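Local coordinates for protein fructuronate-tagaturonate epimerase UxaE from Cohnella laeviribosi in complex with 1 glycerol (Cohnella laeviribosi, PDB 6IL9) that catalyses the interconversion of fructuronate and tagaturonate as an epimerase built on a TIM barrel that holds a bound zinc ion, at residues 246-251 with 288-293; 230-235 with 284-289; 166-171 with 177-182. All coordinates share one frame; numbering follows the deposited sequence.

Interaction 1 (246-251 with 288-293); sequences EAIQFM and ASELIG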
loop_
_atom_site.group_PDB
_atom_site.type_symbol
_atom_site.label_atom_id
_atom_site.label_comp_id
_atom_site.label_asym_id
_atom_site.label_seq_id
_atom_site.Cartn_x
_atom_site.Cartn_y
_atom_site.Cartn_z
ATOM N N GLU A 246 1.494 1.284 -26.398
ATOM C CA GLU A 246 2.838 1.399 -25.843
ATOM C C GLU A 246 2.878 0.895 -24.404
ATOM O O GLU A 246 3.861 0.277 -23.981
ATOM C CB GLU A 246 3.320 2.848 -25.933
ATOM C CG GLU A 246 4.733 3.055 -25.423
ATOM C CD GLU A 246 5.188 4.502 -25.536
ATOM O OE1 GLU A 246 4.603 5.251 -26.354
ATOM O OE2 GLU A 246 6.135 4.886 -24.810
ATOM N N ALA A 247 1.809 1.139 -23.643
ATOM C CA ALA A 247 1.751 0.629 -22.278
ATOM C C ALA A 247 1.671 -0.893 -22.261
ATOM O O ALA A 247 2.296 -1.540 -21.416
ATOM C CB ALA A 247 0.563 1.242 -21.536
ATOM N N ILE A 248 0.894 -1.474 -23.177
ATOM C CA ILE A 248 0.797 -2.931 -23.277
ATOM C C ILE A 248 2.161 -3.530 -23.583
ATOM O O ILE A 248 2.577 -4.524 -22.976
ATOM C CB ILE A 248 -0.232 -3.318 -24.350
ATOM C CG1 ILE A 248 -1.639 -2.905 -23.907
ATOM C CG2 ILE A 248 -0.165 -4.830 -24.671
ATOM C CD1 ILE A 248 -2.654 -2.950 -25.044
ATOM N N GLN A 249 2.876 -2.934 -24.540
ATOM C CA GLN A 249 4.204 -3.434 -24.878
ATOM C C GLN A 249 5.126 -3.380 -23.673
ATOM O O GLN A 249 5.955 -4.277 -23.473
ATOM C CB GLN A 249 4.785 -2.625 -26.035
ATOM C CG GLN A 249 4.038 -2.806 -27.319
ATOM C CD GLN A 249 4.055 -4.240 -27.783
ATOM O OE1 GLN A 249 3.003 -4.851 -28.000
ATOM N NE2 GLN A 249 5.254 -4.797 -27.931
ATOM N N PHE A 250 4.982 -2.335 -22.857
ATOM C CA PHE A 250 5.804 -2.172 -21.665
ATOM C C PHE A 250 5.460 -3.224 -20.619
ATOM O O PHE A 250 6.356 -3.778 -19.974
ATOM C CB PHE A 250 5.615 -0.753 -21.112
ATOM C CG PHE A 250 6.413 -0.461 -19.866
ATOM C CD1 PHE A 250 7.802 -0.526 -19.876
ATOM C CD2 PHE A 250 5.770 -0.091 -18.694
ATOM C CE1 PHE A 250 8.536 -0.247 -18.732
ATOM C CE2 PHE A 250 6.495 0.188 -17.542
ATOM C CZ PHE A 250 7.880 0.103 -17.559
ATOM N N MET A 251 4.165 -3.511 -20.444
ATOM C CA MET A 251 3.742 -4.589 -19.555
ATOM C C MET A 251 4.387 -5.913 -19.955
ATOM O O MET A 251 4.946 -6.630 -19.116
ATOM C CB MET A 251 2.210 -4.719 -19.581
ATOM C CG MET A 251 1.417 -3.521 -19.058
ATOM S SD MET A 251 -0.347 -3.513 -19.570
ATOM C CE MET A 251 -0.704 -1.777 -19.313
ATOM N N ALA A 288 -6.385 -6.324 -21.333
ATOM C CA ALA A 288 -6.295 -7.654 -20.735
ATOM C C ALA A 288 -6.195 -8.729 -21.804
ATOM O O ALA A 288 -5.373 -9.645 -21.702
ATOM C CB ALA A 288 -7.511 -7.910 -19.835
ATOM N N SER A 289 -7.003 -8.612 -22.860
ATOM C CA SER A 289 -6.986 -9.614 -23.914
ATOM C C SER A 289 -5.613 -9.703 -24.561
ATOM O O SER A 289 -5.130 -10.797 -24.870
ATOM C CB SER A 289 -8.049 -9.282 -24.960
ATOM O OG SER A 289 -8.163 -10.323 -25.902
ATOM N N GLU A 290 -4.966 -8.558 -24.776
ATOM C CA GLU A 290 -3.644 -8.570 -25.388
ATOM C C GLU A 290 -2.616 -9.203 -24.469
ATOM O O GLU A 290 -1.749 -9.952 -24.924
ATOM C CB GLU A 290 -3.211 -7.151 -25.746
ATOM C CG GLU A 290 -4.000 -6.559 -26.889
ATOM C CD GLU A 290 -3.969 -7.439 -28.119
ATOM O OE1 GLU A 290 -2.886 -7.582 -28.740
ATOM O OE2 GLU A 290 -5.029 -7.994 -28.458
ATOM N N LEU A 291 -2.669 -8.873 -23.180
ATOM C CA LEU A 291 -1.708 -9.434 -22.238
ATOM C C LEU A 291 -1.912 -10.929 -22.080
ATOM O O LEU A 291 -0.953 -11.707 -22.104
ATOM C CB LEU A 291 -1.849 -8.743 -20.887
ATOM C CG LEU A 291 -1.526 -7.258 -20.902
ATOM C CD1 LEU A 291 -1.890 -6.674 -19.566
ATOM C CD2 LEU A 291 -0.050 -7.063 -21.195
ATOM N N ILE A 292 -3.161 -11.348 -21.884
ATOM C CA ILE A 292 -3.425 -12.767 -21.687
ATOM C C ILE A 292 -3.054 -13.548 -22.944
ATOM O O ILE A 292 -2.508 -14.659 -22.872
ATOM C CB ILE A 292 -4.896 -12.967 -21.267
ATOM C CG1 ILE A 292 -5.186 -12.188 -19.978
ATOM C CG2 ILE A 292 -5.176 -14.403 -21.024
ATOM C CD1 ILE A 292 -4.418 -12.663 -18.773
ATOM N N GLY A 293 -3.268 -12.945 -24.117
ATOM C CA GLY A 293 -2.836 -13.569 -25.357
ATOM C C GLY A 293 -1.334 -13.767 -25.446
ATOM O O GLY A 293 -0.865 -14.671 -26.138
#
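The helical segments that bring Ile248 and Met251 against Leu291 run in nearly the same direction, with a signed crossing angle of -30° and a closest axis separation of 10.2 Å. Ile248 and Leu291 mark the register, their CA atoms being 7.0 Å apart, so at this spacing the gap has to be bridged by side chains.

Leu291 has the largest share of the contact, and its two methyls do the touching. CD1 approaches the sulfur of Met251, with SD to CD1 of Leu291 at 3.5 Å. The other methyl, Leu291 CD2, lies 3.6 Å from Met251 CB and 4.1 Å from Ile248 CG2. The methionine is therefore touched at both its base and its thioether, and its chain runs across the leucine at about a right angle. A first torsion of -64° places Met251 CG anti to the carbonyl carbon, and the extended chain beyond it carries SD past the leucine methyls.

Ile248 contributes through its branch methyl: CG2 meets Glu290 CB at 4.0 Å, so the glutamate joins the interface by its aliphatic part. The Glu290 chain then bends at its second torsion, and the carboxylate engages other partners. OE2 forms a salt bridge with Lys217 and a hydrogen bond with Tyr218 OH, while OE1 is bonded to His213 NE2, a set of bonds that satisfies this buried acid and would probably stabilise its charge.

All four touching residues are buried, and the two helices, 234-259 and 281-293, stand next to each other outside the barrel, flanking strand 267-271 in sequence. Tyr214 of helix 208-218 touches both Ile248 and Glu290, and helix 319-336 packs on helix 281-293 through Phe336, against Ala288 and Ile292.

Interaction 2 (230-235 with 284-289); sequences IHFDAA and HFLVAS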
loop_
_atom_site.group_PDB
_atom_site.type_symbol
_atom_site.label_atom_id
_atom_site.label_comp_id
_atom_site.label_asym_id
_atom_site.label_seq_id
_atom_site.Cartn_x
_atom_site.Cartn_y
_atom_site.Cartn_z
ATOM N N ILE A 230 -19.395 -6.363 -25.269
ATOM C CA ILE A 230 -18.367 -5.361 -25.532
ATOM C C ILE A 230 -18.095 -5.377 -27.028
ATOM O O ILE A 230 -17.661 -6.399 -27.573
ATOM C CB ILE A 230 -17.082 -5.631 -24.732
ATOM C CG1 ILE A 230 -17.376 -5.602 -23.227
ATOM C CG2 ILE A 230 -16.009 -4.612 -25.091
ATOM C CD1 ILE A 230 -16.139 -5.804 -22.359
ATOM N N HIS A 231 -18.369 -4.261 -27.689
ATOM C CA HIS A 231 -18.267 -4.162 -29.136
ATOM C C HIS A 231 -17.216 -3.123 -29.496
ATOM O O HIS A 231 -17.121 -2.075 -28.852
ATOM C CB HIS A 231 -19.620 -3.788 -29.755
ATOM C CG HIS A 231 -19.630 -3.810 -31.251
ATOM N ND1 HIS A 231 -19.644 -4.981 -31.979
ATOM C CD2 HIS A 231 -19.632 -2.803 -32.158
ATOM C CE1 HIS A 231 -19.652 -4.695 -33.268
ATOM N NE2 HIS A 231 -19.643 -3.381 -33.404
ATOM N N PHE A 232 -16.421 -3.423 -30.519
ATOM C CA PHE A 232 -15.403 -2.505 -31.022
ATOM C C PHE A 232 -15.759 -2.113 -32.446
ATOM O O PHE A 232 -15.794 -2.966 -33.336
ATOM C CB PHE A 232 -14.013 -3.135 -30.977
ATOM C CG PHE A 232 -13.540 -3.441 -29.593
ATOM C CD1 PHE A 232 -13.849 -4.654 -29.001
ATOM C CD2 PHE A 232 -12.792 -2.516 -28.881
ATOM C CE1 PHE A 232 -13.421 -4.942 -27.726
ATOM C CE2 PHE A 232 -12.354 -2.795 -27.592
ATOM C CZ PHE A 232 -12.669 -4.014 -27.020
ATOM N N ASP A 233 -16.038 -0.831 -32.653
ATOM C CA ASP A 233 -16.056 -0.284 -33.996
ATOM C C ASP A 233 -14.693 0.348 -34.275
ATOM O O ASP A 233 -13.818 0.392 -33.407
ATOM C CB ASP A 233 -17.211 0.703 -34.169
ATOM C CG ASP A 233 -17.100 1.903 -33.262
ATOM O OD1 ASP A 233 -16.150 1.978 -32.461
ATOM O OD2 ASP A 233 -17.976 2.789 -33.344
ATOM N N ALA A 234 -14.502 0.851 -35.497
ATOM C CA ALA A 234 -13.188 1.359 -35.873
ATOM C C ALA A 234 -12.760 2.516 -34.983
ATOM O O ALA A 234 -11.610 2.565 -34.531
ATOM C CB ALA A 234 -13.187 1.776 -37.344
ATOM N N ALA A 235 -13.676 3.448 -34.704
ATOM C CA ALA A 235 -13.312 4.638 -33.943
ATOM C C ALA A 235 -12.856 4.288 -32.529
ATOM O O ALA A 235 -11.868 4.844 -32.036
ATOM C CB ALA A 235 -14.485 5.614 -33.902
ATOM N N HIS A 284 -10.206 -1.596 -21.033
ATOM C CA HIS A 284 -9.740 -2.614 -20.092
ATOM C C HIS A 284 -9.763 -4.000 -20.731
ATOM O O HIS A 284 -8.786 -4.759 -20.640
ATOM C CB HIS A 284 -10.631 -2.531 -18.846
ATOM C CG HIS A 284 -10.386 -3.591 -17.816
ATOM N ND1 HIS A 284 -11.237 -3.772 -16.746
ATOM C CD2 HIS A 284 -9.402 -4.510 -17.673
ATOM C CE1 HIS A 284 -10.787 -4.756 -15.988
ATOM N NE2 HIS A 284 -9.679 -5.226 -16.531
ATOM N N PHE A 285 -10.866 -4.343 -21.399
ATOM C CA PHE A 285 -10.948 -5.624 -22.093
ATOM C C PHE A 285 -9.812 -5.785 -23.099
ATOM O O PHE A 285 -9.184 -6.846 -23.178
ATOM C CB PHE A 285 -12.297 -5.762 -22.800
ATOM C CG PHE A 285 -12.460 -7.069 -23.523
ATOM C CD1 PHE A 285 -12.883 -8.208 -22.843
ATOM C CD2 PHE A 285 -12.173 -7.177 -24.876
ATOM C CE1 PHE A 285 -13.026 -9.415 -23.499
ATOM C CE2 PHE A 285 -12.305 -8.376 -25.531
ATOM C CZ PHE A 285 -12.734 -9.508 -24.843
ATOM N N LEU A 286 -9.560 -4.753 -23.907
ATOM C CA LEU A 286 -8.523 -4.872 -24.930
ATOM C C LEU A 286 -7.145 -5.071 -24.301
ATOM O O LEU A 286 -6.370 -5.930 -24.743
ATOM C CB LEU A 286 -8.530 -3.634 -25.828
ATOM C CG LEU A 286 -7.484 -3.610 -26.949
ATOM C CD1 LEU A 286 -8.115 -3.083 -28.237
ATOM C CD2 LEU A 286 -6.313 -2.735 -26.558
ATOM N N VAL A 287 -6.828 -4.291 -23.267
ATOM C CA VAL A 287 -5.536 -4.424 -22.601
ATOM C C VAL A 287 -5.373 -5.839 -22.059
ATOM O O VAL A 287 -4.368 -6.509 -22.318
ATOM C CB VAL A 287 -5.396 -3.372 -21.486
ATOM C CG1 VAL A 287 -4.154 -3.665 -20.617
ATOM C CG2 VAL A 287 -5.343 -1.963 -22.079
ATOM N N ALA A 288 -6.385 -6.324 -21.333
ATOM C CA ALA A 288 -6.295 -7.654 -20.735
ATOM C C ALA A 288 -6.195 -8.729 -21.804
ATOM O O ALA A 288 -5.373 -9.645 -21.702
ATOM C CB ALA A 288 -7.511 -7.910 -19.835
ATOM N N SER A 289 -7.003 -8.612 -22.860
ATOM C CA SER A 289 -6.986 -9.614 -23.914
ATOM C C SER A 289 -5.613 -9.703 -24.561
ATOM O O SER A 289 -5.130 -10.797 -24.870
ATOM C CB SER A 289 -8.049 -9.282 -24.960
ATOM O OG SER A 289 -8.163 -10.323 -25.902
#
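Phe232 and Phe285 meet where a two-stranded antiparallel hairpin, made of strands 221-225 and 228-232, packs on helix 281-293, one of the outer helices of the TIM barrel. The strand and helix segments are almost perpendicular, at 85°, and their axes come no closer than 10.6 Å, a separation spanned by the side chains of Ile230 and Phe232 from the strand and Phe285 from the helix, which point across the gap.

The aromatic contact comes first. CD2 of Phe285 arrives at the edge of the Phe232 ring, close to its plane, at 3.8 Å from Phe232 CE1 and 3.9 Å from Phe232 CZ. With a first torsion of -179°, CG of Phe285 lies anti to the backbone N, which carries the ring out from the helix toward the strand. Both rings have further aromatic neighbours: Phe223 of the hairpin's other strand meets Phe285, and Tyr218 meets Phe232 edge-to-face.

Polar bonds serve the surroundings and not the interface itself. Backbone bonds join Ile230 to Phe223 and Phe232 to Lys221, fixing the strand within the hairpin, and Asp233 N-caps helix 234-259, its OD1 also bonded to Thr236 OG1. His284 is turned to other partners, NE2 to Tyr338 OH and ND1 to His329 ND1.

Aliphatic contacts lie beside the aromatic pair. Ile230 reaches with its terminal methyl to the base of the helical phenylalanine, CD1 standing 3.9 Å from Phe285 CB and 4.1 Å from Phe285 CG. Since Phe285 thus touches both Ile230 and Phe232, cutting this residue back to an alanine is likely to open a gap between hairpin and helix and leave the Phe232 edge and the Phe223 ring without this partner. Leu286 adds a looser contact, its CB 4.3 Å from Phe232 CE2.

Interaction 3 (166-171 with 177-182); sequences EDIRMA and TMLTLD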
loop_
_atom_site.group_PDB
_atom_site.type_symbol
_atom_site.label_atom_id
_atom_site.label_comp_id
_atom_site.label_asym_id
_atom_site.label_seq_id
_atom_site.Cartn_x
_atom_site.Cartn_y
_atom_site.Cartn_z
ATOM N N GLU A 166 15.554 -0.460 -12.583
ATOM C CA GLU A 166 16.429 -0.592 -11.422
ATOM C C GLU A 166 15.626 -0.855 -10.154
ATOM O O GLU A 166 16.029 -1.665 -9.311
ATOM C CB GLU A 166 17.284 0.667 -11.262
ATOM C CG GLU A 166 18.650 0.416 -10.651
ATOM C CD GLU A 166 19.136 1.565 -9.777
ATOM O OE1 GLU A 166 20.034 1.336 -8.934
ATOM O OE2 GLU A 166 18.624 2.698 -9.936
ATOM N N ASP A 167 14.484 -0.182 -10.011
ATOM C CA ASP A 167 13.632 -0.357 -8.842
ATOM C C ASP A 167 12.927 -1.708 -8.850
ATOM O O ASP A 167 12.751 -2.320 -7.789
ATOM C CB ASP A 167 12.612 0.785 -8.776
ATOM C CG ASP A 167 13.261 2.133 -8.491
ATOM O OD1 ASP A 167 14.317 2.151 -7.823
ATOM O OD2 ASP A 167 12.721 3.170 -8.927
ATOM N N ILE A 168 12.542 -2.196 -10.029
ATOM C CA ILE A 168 11.972 -3.539 -10.141
ATOM C C ILE A 168 13.004 -4.593 -9.747
ATOM O O ILE A 168 12.700 -5.554 -9.026
ATOM C CB ILE A 168 11.450 -3.765 -11.570
ATOM C CG1 ILE A 168 10.310 -2.783 -11.861
ATOM C CG2 ILE A 168 11.027 -5.198 -11.772
ATOM C CD1 ILE A 168 9.965 -2.684 -13.336
ATOM N N ARG A 169 14.240 -4.437 -10.233
ATOM C CA ARG A 169 15.307 -5.356 -9.844
ATOM C C ARG A 169 15.544 -5.324 -8.343
ATOM O O ARG A 169 15.737 -6.373 -7.717
ATOM C CB ARG A 169 16.603 -5.006 -10.579
ATOM C CG ARG A 169 16.583 -5.301 -12.062
ATOM C CD ARG A 169 18.002 -5.334 -12.642
ATOM N NE ARG A 169 18.675 -4.043 -12.527
ATOM C CZ ARG A 169 18.557 -3.048 -13.403
ATOM N NH1 ARG A 169 17.782 -3.179 -14.473
ATOM N NH2 ARG A 169 19.215 -1.913 -13.205
ATOM N N MET A 170 15.551 -4.125 -7.755
ATOM C CA MET A 170 15.758 -3.991 -6.316
ATOM C C MET A 170 14.653 -4.695 -5.544
ATOM O O MET A 170 14.922 -5.474 -4.624
ATOM C CB MET A 170 15.830 -2.511 -5.935
ATOM C CG MET A 170 15.839 -2.229 -4.429
ATOM S SD MET A 170 15.865 -0.455 -4.026
ATOM C CE MET A 170 14.312 0.123 -4.723
ATOM N N ALA A 171 13.398 -4.438 -5.918
ATOM C CA ALA A 171 12.275 -5.084 -5.250
ATOM C C ALA A 171 12.411 -6.600 -5.283
ATOM O O ALA A 171 12.199 -7.278 -4.272
ATOM C CB ALA A 171 10.960 -4.645 -5.901
ATOM N N THR A 177 7.113 -9.807 -2.877
ATOM C CA THR A 177 6.306 -10.880 -3.439
ATOM C C THR A 177 5.205 -10.361 -4.341
ATOM O O THR A 177 4.578 -11.151 -5.056
ATOM C CB THR A 177 5.698 -11.727 -2.316
ATOM O OG1 THR A 177 5.000 -10.878 -1.392
ATOM C CG2 THR A 177 6.795 -12.464 -1.581
ATOM N N MET A 178 4.969 -9.060 -4.325
ATOM C CA MET A 178 4.008 -8.392 -5.179
ATOM C C MET A 178 4.744 -7.252 -5.857
ATOM O O MET A 178 5.483 -6.520 -5.195
ATOM C CB MET A 178 2.823 -7.882 -4.347
ATOM C CG MET A 178 1.779 -7.099 -5.111
ATOM S SD MET A 178 0.272 -6.816 -4.129
ATOM C CE MET A 178 -0.615 -5.805 -5.316
ATOM N N LEU A 179 4.598 -7.130 -7.171
ATOM C CA LEU A 179 5.250 -6.061 -7.920
ATOM C C LEU A 179 4.190 -5.274 -8.672
ATOM O O LEU A 179 3.490 -5.830 -9.521
ATOM C CB LEU A 179 6.299 -6.619 -8.890
ATOM C CG LEU A 179 7.651 -7.015 -8.310
ATOM C CD1 LEU A 179 8.722 -6.991 -9.392
ATOM C CD2 LEU A 179 8.039 -6.107 -7.174
ATOM N N THR A 180 4.069 -3.985 -8.356
ATOM C CA THR A 180 3.098 -3.103 -8.989
ATOM C C THR A 180 3.789 -2.298 -10.079
ATOM O O THR A 180 4.667 -1.485 -9.784
ATOM C CB THR A 180 2.474 -2.159 -7.958
ATOM O OG1 THR A 180 1.759 -2.940 -6.990
ATOM C CG2 THR A 180 1.528 -1.164 -8.618
ATOM N N LEU A 181 3.387 -2.513 -11.325
ATOM C CA LEU A 181 3.974 -1.808 -12.465
ATOM C C LEU A 181 3.110 -0.604 -12.809
ATOM O O LEU A 181 2.001 -0.749 -13.342
ATOM C CB LEU A 181 4.115 -2.727 -13.680
ATOM C CG LEU A 181 4.883 -2.079 -14.844
ATOM C CD1 LEU A 181 6.312 -1.819 -14.410
ATOM C CD2 LEU A 181 4.852 -2.977 -16.080
ATOM N N ASP A 182 3.631 0.583 -12.523
ATOM C CA ASP A 182 3.001 1.834 -12.916
ATOM C C ASP A 182 3.247 2.056 -14.402
ATOM O O ASP A 182 4.393 2.265 -14.821
ATOM C CB ASP A 182 3.577 2.965 -12.066
ATOM C CG ASP A 182 2.819 4.270 -12.214
ATOM O OD1 ASP A 182 2.197 4.501 -13.276
ATOM O OD2 ASP A 182 2.849 5.069 -11.246
#
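Between Leu179 and Leu181, the two strand residues that receive Ile168, the hydroxyl OG1 of Thr180 is gripped by Asp158 OD1 and Lys366 NZ, both on other strands of the barrel. Nearby Asp182 OD2 is hydrogen-bonded to ND1 of His161, a zinc ligand, so this aspartate is a second-shell residue that probably positions the imidazole. Neither Thr180 nor Asp182 touches helix segment 166-171; the strand residues that do, Leu179 and Leu181, are apolar.

Helix and strand belong to one beta-alpha-beta unit, begun by strand 156-162, and their segments run antiparallel at 171° with axes 9.8 Å apart. Ile168 spans two levels of the strand by using different branches. Ile168 CG2 touches Leu179 CD1 at 3.8 Å, and Ile168 CD1 reaches Leu181 CD1 at 3.9 Å. The isoleucine's first torsion of -63° explains this division: CG2 stands anti to the backbone N, and CG1 lies beside that N, carrying CD1 toward the later strand residue.

One turn on, the methyl of Ala171 meets the other branch of Leu179, CB to CD2 at 3.5 Å, a snug methyl-to-methyl contact. Leu179 is thereby held through both methyls, one against each helix residue. Ile254 and Tyr258 of helix 234-259 also touch Ile168.

Contact through methyls alone implies that burial and shape hold the helix here, while the polar bonds described, of Thr180 and Asp182, go to barrel strands, one of them to a zinc ligand.

Overall arrangement
All three contacts are buried and apolar where their segments meet, yet they lie at different distances from the chain's centre. Interaction 3 is nearest, its centre about 13 Å away, joining a barrel strand to its own unit's helix. Interaction 1, at about 24 Å, lies between two neighbouring outer helices, and interaction 2, at about 30 Å, where a hairpin covers one of them. Interactions 1 and 2 share Ala288, Ser289 and helices 234-259 and 281-293; Ile248 CD1 meets Leu286 CD2 at 4.0 Å. Phe250 CE2 touches Leu181 CD1 at 3.7 Å, linking 246-251 to interaction 3. Aliphatic and thioether packing in 1, aromatic packing in 2 and branched methyls in 3 distinguish their chemistry.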